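Local coordinates for NTD biosynthesis operon protein NtdA (Bacillus subtilis subsp. subtilis, PDB 4K2M), which catalyses the reversible, pyridoxal phosphate-dependent transamination between glutamate and 3-dehydro-glucose 6-phosphate that yields kanosamine 6-phosphate for antibiotic biosynthesis, at residues F58-L72 and L415-V429. Numbering follows the deposited sequence.
Sequences FNYQKNREISKVPFL and LPLYPSFTLEEQDRV
Arg64 meets Glu424 side-on in a salt bridge in which two guanidinium nitrogens, NE at 2.8 Å and NH2 at 3.0 Å, donate to the one oxygen, Glu424 OE2. That oxygen lies in the guanidinium plane, whereas the carboxylate is turned 73° to it and offers NE its anti lone pair. The other oxygen, OE1, takes a nearly straight bond from Gln61 N (3.0 Å, 174°), which descends from above the carboxylate plane. Glu424 reaches both partners because CG sits between its backbone N and carbonyl carbon (chi1 62°) and the chain bends again at chi2. Two waters complete the grip, one joining OE1 to Phe58 O and Leu423 N, the other joining OE2 to Asn59 O and Gln61 NE2.

Beside this polar centre Leu423 serves two rings: CD2 lies over a face of Phe58, 4.0 Å from the ring centroid, and CB lies over a face of Tyr60, both as CH-pi contacts. Tyr60 OH continues to Asp427 OD2 in a very short hydrogen bond (2.5 Å); Arg325 holds the other carboxylate oxygen in a salt bridge. Farther along, Ile66 CD1 packs on Glu424 CG, and Val69 splits its methyls, CG1 meeting the edge of Phe421 at CE1 (3.7 Å) and also Val429, CG2 facing Glu425. Thr422 and Glu425 close a capping box at the start of helix 423-441.

The loop from the N-terminal domain thus wraps the first turns of the C-terminal helix of the aminotransferase fold. Five donors, two of them waters, surround the buried Glu424 carboxylate, which would favour its charged form, while Leu423 and Val69 add apolar packing on its flanks.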
loop_
_atom_site.group_PDB
_atom_site.type_symbol
_atom_site.label_atom_id
_atom_site.label_comp_id
_atom_site.label_asym_id
_atom_site.label_seq_id
_atom_site.Cartn_x
_atom_site.Cartn_y
_atom_site.Cartn_z
ATOM N N PHE A 58 22.178 25.144 -7.471
ATOM C CA PHE A 58 21.505 24.879 -8.743
ATOM C C PHE A 58 22.435 24.595 -9.914
ATOM O O PHE A 58 21.976 24.194 -10.982
ATOM C CB PHE A 58 20.574 26.040 -9.106
ATOM C CG PHE A 58 19.331 26.095 -8.264
ATOM C CD1 PHE A 58 18.186 25.406 -8.665
ATOM C CD2 PHE A 58 19.300 26.831 -7.081
ATOM C CE1 PHE A 58 17.037 25.445 -7.893
ATOM C CE2 PHE A 58 18.145 26.875 -6.296
ATOM C CZ PHE A 58 17.015 26.185 -6.708
ATOM N N ASN A 59 23.728 24.798 -9.706
ATOM C CA ASN A 59 24.715 24.670 -10.789
ATOM C C ASN A 59 24.250 25.421 -12.049
ATOM O O ASN A 59 24.273 24.874 -13.157
ATOM C CB ASN A 59 24.986 23.197 -11.117
ATOM C CG ASN A 59 26.200 23.013 -12.023
ATOM O OD1 ASN A 59 27.136 23.802 -11.978
ATOM N ND2 ASN A 59 26.182 21.964 -12.842
ATOM N N TYR A 60 23.836 26.674 -11.858
ATOM C CA TYR A 60 23.262 27.506 -12.924
ATOM C C TYR A 60 24.190 27.522 -14.143
ATOM O O TYR A 60 25.375 27.856 -14.027
ATOM C CB TYR A 60 23.098 28.944 -12.407
ATOM C CG TYR A 60 22.268 29.889 -13.272
ATOM C CD1 TYR A 60 21.461 29.417 -14.303
ATOM C CD2 TYR A 60 22.311 31.253 -13.054
ATOM C CE1 TYR A 60 20.708 30.291 -15.086
ATOM C CE2 TYR A 60 21.565 32.141 -13.823
ATOM C CZ TYR A 60 20.758 31.656 -14.831
ATOM O OH TYR A 60 20.008 32.550 -15.584
ATOM N N GLN A 61 23.662 27.128 -15.296
ATOM C CA GLN A 61 24.417 27.209 -16.548
ATOM C C GLN A 61 23.553 28.006 -17.506
ATOM O O GLN A 61 22.794 27.429 -18.272
ATOM C CB GLN A 61 24.628 25.828 -17.159
ATOM C CG GLN A 61 25.374 24.799 -16.338
ATOM C CD GLN A 61 25.513 23.489 -17.103
ATOM O OE1 GLN A 61 26.164 23.443 -18.158
ATOM N NE2 GLN A 61 24.863 22.428 -16.606
ATOM N N LYS A 62 23.660 29.328 -17.449
ATOM C CA LYS A 62 22.777 30.196 -18.226
ATOM C C LYS A 62 22.915 29.936 -19.726
ATOM O O LYS A 62 21.958 30.072 -20.490
ATOM C CB LYS A 62 23.080 31.664 -17.907
ATOM C CG LYS A 62 22.222 32.644 -18.694
ATOM C CD LYS A 62 22.233 34.049 -18.107
ATOM C CE LYS A 62 23.325 34.923 -18.716
ATOM N NZ LYS A 62 24.652 34.727 -18.065
ATOM N N ASN A 63 24.115 29.547 -20.136
ATOM C CA ASN A 63 24.417 29.312 -21.546
ATOM C C ASN A 63 24.124 27.899 -22.034
ATOM O O ASN A 63 24.501 27.543 -23.150
ATOM C CB ASN A 63 25.889 29.630 -21.836
ATOM C CG ASN A 63 26.848 28.847 -20.939
ATOM O OD1 ASN A 63 26.582 28.639 -19.748
ATOM N ND2 ASN A 63 27.994 28.452 -21.500
ATOM N N ARG A 64 23.472 27.080 -21.215
ATOM C CA ARG A 64 23.159 25.734 -21.666
ATOM C C ARG A 64 21.876 25.842 -22.471
ATOM O O ARG A 64 20.869 26.363 -21.979
ATOM C CB ARG A 64 22.988 24.777 -20.485
ATOM C CG ARG A 64 22.704 23.348 -20.895
ATOM C CD ARG A 64 22.717 22.408 -19.700
ATOM N NE ARG A 64 21.585 22.616 -18.796
ATOM C CZ ARG A 64 20.441 21.942 -18.869
ATOM N NH1 ARG A 64 20.267 21.031 -19.829
ATOM N NH2 ARG A 64 19.464 22.188 -17.993
ATOM N N GLU A 65 21.912 25.386 -23.717
ATOM C CA GLU A 65 20.735 25.517 -24.554
ATOM C C GLU A 65 19.630 24.607 -24.056
ATOM O O GLU A 65 19.846 23.421 -23.791
ATOM C CB GLU A 65 21.031 25.205 -26.017
ATOM C CG GLU A 65 19.842 25.537 -26.918
ATOM C CD GLU A 65 20.157 25.390 -28.390
ATOM O OE1 GLU A 65 20.669 24.315 -28.787
ATOM O OE2 GLU A 65 19.886 26.356 -29.140
ATOM N N ILE A 66 18.444 25.184 -23.936
ATOM C CA ILE A 66 17.274 24.447 -23.510
ATOM C C ILE A 66 16.290 24.480 -24.673
ATOM O O ILE A 66 15.882 25.565 -25.088
ATOM C CB ILE A 66 16.623 25.139 -22.307
ATOM C CG1 ILE A 66 17.629 25.290 -21.157
ATOM C CG2 ILE A 66 15.385 24.369 -21.872
ATOM C CD1 ILE A 66 18.259 23.982 -20.731
ATOM N N SER A 67 15.926 23.311 -25.207
ATOM C CA SER A 67 14.940 23.250 -26.292
ATOM C C SER A 67 13.592 22.710 -25.819
ATOM O O SER A 67 12.570 22.860 -26.503
ATOM C CB SER A 67 15.456 22.397 -27.446
ATOM O OG SER A 67 15.491 21.030 -27.084
ATOM N N LYS A 68 13.583 22.080 -24.651
ATOM C CA LYS A 68 12.323 21.631 -24.068
ATOM C C LYS A 68 12.405 21.629 -22.546
ATOM O O LYS A 68 13.490 21.461 -21.965
ATOM C CB LYS A 68 11.927 20.262 -24.610
ATOM C CG LYS A 68 12.613 19.108 -23.950
ATOM C CD LYS A 68 11.968 17.792 -24.354
ATOM C CE LYS A 68 11.836 16.872 -23.145
ATOM N NZ LYS A 68 13.110 16.792 -22.376
ATOM N N VAL A 69 11.263 21.867 -21.907
ATOM C CA VAL A 69 11.186 21.894 -20.456
ATOM C C VAL A 69 9.983 21.050 -20.052
ATOM O O VAL A 69 8.843 21.511 -20.129
ATOM C CB VAL A 69 10.977 23.320 -19.923
ATOM C CG1 VAL A 69 10.894 23.317 -18.402
ATOM C CG2 VAL A 69 12.108 24.252 -20.369
ATOM N N PRO A 70 10.233 19.795 -19.661
ATOM C CA PRO A 70 9.161 18.945 -19.131
ATOM C C PRO A 70 8.633 19.522 -17.830
ATOM O O PRO A 70 9.383 20.135 -17.076
ATOM C CB PRO A 70 9.864 17.610 -18.861
ATOM C CG PRO A 70 11.147 17.667 -19.627
ATOM C CD PRO A 70 11.533 19.101 -19.711
ATOM N N PHE A 71 7.346 19.341 -17.562
ATOM C CA PHE A 71 6.780 19.870 -16.335
ATOM C C PHE A 71 7.316 19.137 -15.099
ATOM O O PHE A 71 7.679 19.758 -14.093
ATOM C CB PHE A 71 5.247 19.773 -16.382
ATOM C CG PHE A 71 4.587 20.285 -15.141
ATOM C CD1 PHE A 71 4.385 21.651 -14.955
ATOM C CD2 PHE A 71 4.175 19.402 -14.143
ATOM C CE1 PHE A 71 3.784 22.125 -13.793
ATOM C CE2 PHE A 71 3.590 19.864 -12.991
ATOM C CZ PHE A 71 3.383 21.232 -12.808
ATOM N N LEU A 72 7.352 17.811 -15.162
ATOM C CA LEU A 72 7.755 17.025 -13.997
ATOM C C LEU A 72 8.331 15.689 -14.429
ATOM O O LEU A 72 7.651 14.665 -14.368
ATOM C CB LEU A 72 6.563 16.800 -13.050
ATOM C CG LEU A 72 6.918 16.179 -11.690
ATOM C CD1 LEU A 72 7.731 17.159 -10.842
ATOM C CD2 LEU A 72 5.657 15.737 -10.953
ATOM N N LEU A 415 3.337 26.169 -13.278
ATOM C CA LEU A 415 4.628 26.259 -13.944
ATOM C C LEU A 415 5.561 25.216 -13.341
ATOM O O LEU A 415 5.427 24.898 -12.160
ATOM C CB LEU A 415 5.217 27.648 -13.719
ATOM C CG LEU A 415 4.322 28.810 -14.128
ATOM C CD1 LEU A 415 5.153 30.083 -13.998
ATOM C CD2 LEU A 415 3.820 28.628 -15.555
ATOM N N PRO A 416 6.519 24.697 -14.129
ATOM C CA PRO A 416 7.429 23.677 -13.589
ATOM C C PRO A 416 8.138 24.145 -12.317
ATOM O O PRO A 416 8.643 25.275 -12.276
ATOM C CB PRO A 416 8.457 23.498 -14.715
ATOM C CG PRO A 416 7.676 23.811 -15.960
ATOM C CD PRO A 416 6.758 24.944 -15.568
ATOM N N LEU A 417 8.151 23.300 -11.283
ATOM C CA LEU A 417 8.854 23.630 -10.037
ATOM C C LEU A 417 9.101 22.340 -9.245
ATOM O O LEU A 417 8.169 21.687 -8.781
ATOM C CB LEU A 417 8.085 24.670 -9.208
ATOM C CG LEU A 417 8.913 25.384 -8.111
ATOM C CD1 LEU A 417 8.270 26.704 -7.665
ATOM C CD2 LEU A 417 9.138 24.494 -6.881
ATOM N N TYR A 418 10.366 21.971 -9.103
ATOM C CA TYR A 418 10.710 20.822 -8.276
ATOM C C TYR A 418 12.176 21.020 -7.933
ATOM O O TYR A 418 12.856 21.817 -8.595
ATOM C CB TYR A 418 10.420 19.497 -9.011
ATOM C CG TYR A 418 11.108 19.389 -10.362
ATOM C CD1 TYR A 418 12.338 18.753 -10.493
ATOM C CD2 TYR A 418 10.513 19.918 -11.503
ATOM C CE1 TYR A 418 12.978 18.660 -11.731
ATOM C CE2 TYR A 418 11.143 19.829 -12.743
ATOM C CZ TYR A 418 12.373 19.209 -12.840
ATOM O OH TYR A 418 12.988 19.122 -14.070
ATOM N N PRO A 419 12.674 20.350 -6.884
ATOM C CA PRO A 419 14.010 20.764 -6.405
ATOM C C PRO A 419 15.156 20.614 -7.410
ATOM O O PRO A 419 16.078 21.441 -7.375
ATOM C CB PRO A 419 14.251 19.861 -5.190
ATOM C CG PRO A 419 12.902 19.481 -4.731
ATOM C CD PRO A 419 12.035 19.382 -5.972
ATOM N N SER A 420 15.115 19.605 -8.274
ATOM C CA SER A 420 16.190 19.419 -9.261
ATOM C C SER A 420 15.987 20.175 -10.575
ATOM O O SER A 420 16.741 19.977 -11.539
ATOM C CB SER A 420 16.431 17.933 -9.543
ATOM O OG SER A 420 17.036 17.305 -8.429
ATOM N N PHE A 421 14.979 21.036 -10.612
ATOM C CA PHE A 421 14.729 21.891 -11.765
ATOM C C PHE A 421 15.924 22.837 -11.906
ATOM O O PHE A 421 16.509 23.255 -10.901
ATOM C CB PHE A 421 13.470 22.684 -11.477
ATOM C CG PHE A 421 12.909 23.436 -12.657
ATOM C CD1 PHE A 421 12.737 22.810 -13.891
ATOM C CD2 PHE A 421 12.474 24.747 -12.496
ATOM C CE1 PHE A 421 12.168 23.507 -14.969
ATOM C CE2 PHE A 421 11.895 25.449 -13.562
ATOM C CZ PHE A 421 11.749 24.823 -14.799
ATOM N N THR A 422 16.312 23.175 -13.132
ATOM C CA THR A 422 17.467 24.062 -13.300
ATOM C C THR A 422 17.005 25.486 -13.517
ATOM O O THR A 422 15.901 25.726 -14.011
ATOM C CB THR A 422 18.399 23.634 -14.459
ATOM O OG1 THR A 422 17.694 23.715 -15.703
ATOM C CG2 THR A 422 18.904 22.220 -14.262
ATOM N N LEU A 423 17.850 26.444 -13.158
ATOM C CA LEU A 423 17.484 27.842 -13.344
ATOM C C LEU A 423 17.467 28.210 -14.820
ATOM O O LEU A 423 16.686 29.057 -15.243
ATOM C CB LEU A 423 18.434 28.753 -12.585
ATOM C CG LEU A 423 18.512 28.494 -11.093
ATOM C CD1 LEU A 423 19.441 29.529 -10.444
ATOM C CD2 LEU A 423 17.136 28.550 -10.461
ATOM N N GLU A 424 18.312 27.563 -15.616
ATOM C CA GLU A 424 18.283 27.818 -17.054
ATOM C C GLU A 424 16.988 27.322 -17.720
ATOM O O GLU A 424 16.469 27.961 -18.638
ATOM C CB GLU A 424 19.538 27.268 -17.754
ATOM C CG GLU A 424 19.739 25.756 -17.662
ATOM C CD GLU A 424 20.654 25.344 -16.504
ATOM O OE1 GLU A 424 20.809 26.131 -15.544
ATOM O OE2 GLU A 424 21.213 24.226 -16.559
ATOM N N GLU A 425 16.440 26.203 -17.252
ATOM C CA GLU A 425 15.097 25.821 -17.687
ATOM C C GLU A 425 14.069 26.845 -17.224
ATOM O O GLU A 425 13.150 27.203 -17.967
ATOM C CB GLU A 425 14.715 24.462 -17.124
ATOM C CG GLU A 425 15.388 23.276 -17.768
ATOM C CD GLU A 425 15.174 22.016 -16.945
ATOM O OE1 GLU A 425 15.755 21.908 -15.839
ATOM O OE2 GLU A 425 14.415 21.138 -17.397
ATOM N N GLN A 426 14.196 27.294 -15.975
ATOM C CA GLN A 426 13.260 28.281 -15.462
ATOM C C GLN A 426 13.323 29.572 -16.290
ATOM O O GLN A 426 12.279 30.171 -16.572
ATOM C CB GLN A 426 13.498 28.573 -13.979
ATOM C CG GLN A 426 12.410 29.443 -13.379
ATOM C CD GLN A 426 12.679 29.788 -11.935
ATOM O OE1 GLN A 426 13.793 30.153 -11.576
ATOM N NE2 GLN A 426 11.659 29.663 -11.094
ATOM N N ASP A 427 14.530 29.978 -16.693
ATOM C CA ASP A 427 14.688 31.126 -17.599
ATOM C C ASP A 427 13.824 30.966 -18.844
ATOM O O ASP A 427 13.153 31.910 -19.273
ATOM C CB ASP A 427 16.156 31.301 -18.046
ATOM C CG ASP A 427 17.079 31.728 -16.918
ATOM O OD1 ASP A 427 16.579 32.217 -15.878
ATOM O OD2 ASP A 427 18.315 31.588 -17.093
ATOM N N ARG A 428 13.843 29.777 -19.436
ATOM C CA ARG A 428 13.085 29.557 -20.656
ATOM C C ARG A 428 11.581 29.594 -20.419
ATOM O O ARG A 428 10.823 30.140 -21.234
ATOM C CB ARG A 428 13.484 28.239 -21.333
ATOM C CG ARG A 428 12.811 28.071 -22.704
ATOM C CD ARG A 428 13.447 26.987 -23.551
ATOM N NE ARG A 428 12.845 26.909 -24.885
ATOM C CZ ARG A 428 13.258 27.614 -25.937
ATOM N NH1 ARG A 428 14.275 28.458 -25.819
ATOM N NH2 ARG A 428 12.654 27.472 -27.109
ATOM N N VAL A 429 11.140 29.033 -19.291
ATOM C CA VAL A 429 9.729 29.105 -18.921
ATOM C C VAL A 429 9.283 30.554 -18.855
ATOM O O VAL A 429 8.232 30.927 -19.384
ATOM C CB VAL A 429 9.464 28.446 -17.554
ATOM C CG1 VAL A 429 7.999 28.688 -17.122
ATOM C CG2 VAL A 429 9.758 26.962 -17.621
HETATM O O HOH W 1 20.490 25.618 -12.765
HETATM O O HOH W 2 22.724 23.207 -14.685
HETATM O O HOH W 3 19.317 31.088 -19.520
HETATM O O HOH W 4 14.895 20.337 -19.927
HETATM O O HOH W 5 11.929 20.188 -16.268
HETATM O O HOH W 6 6.912 20.726 -11.621
#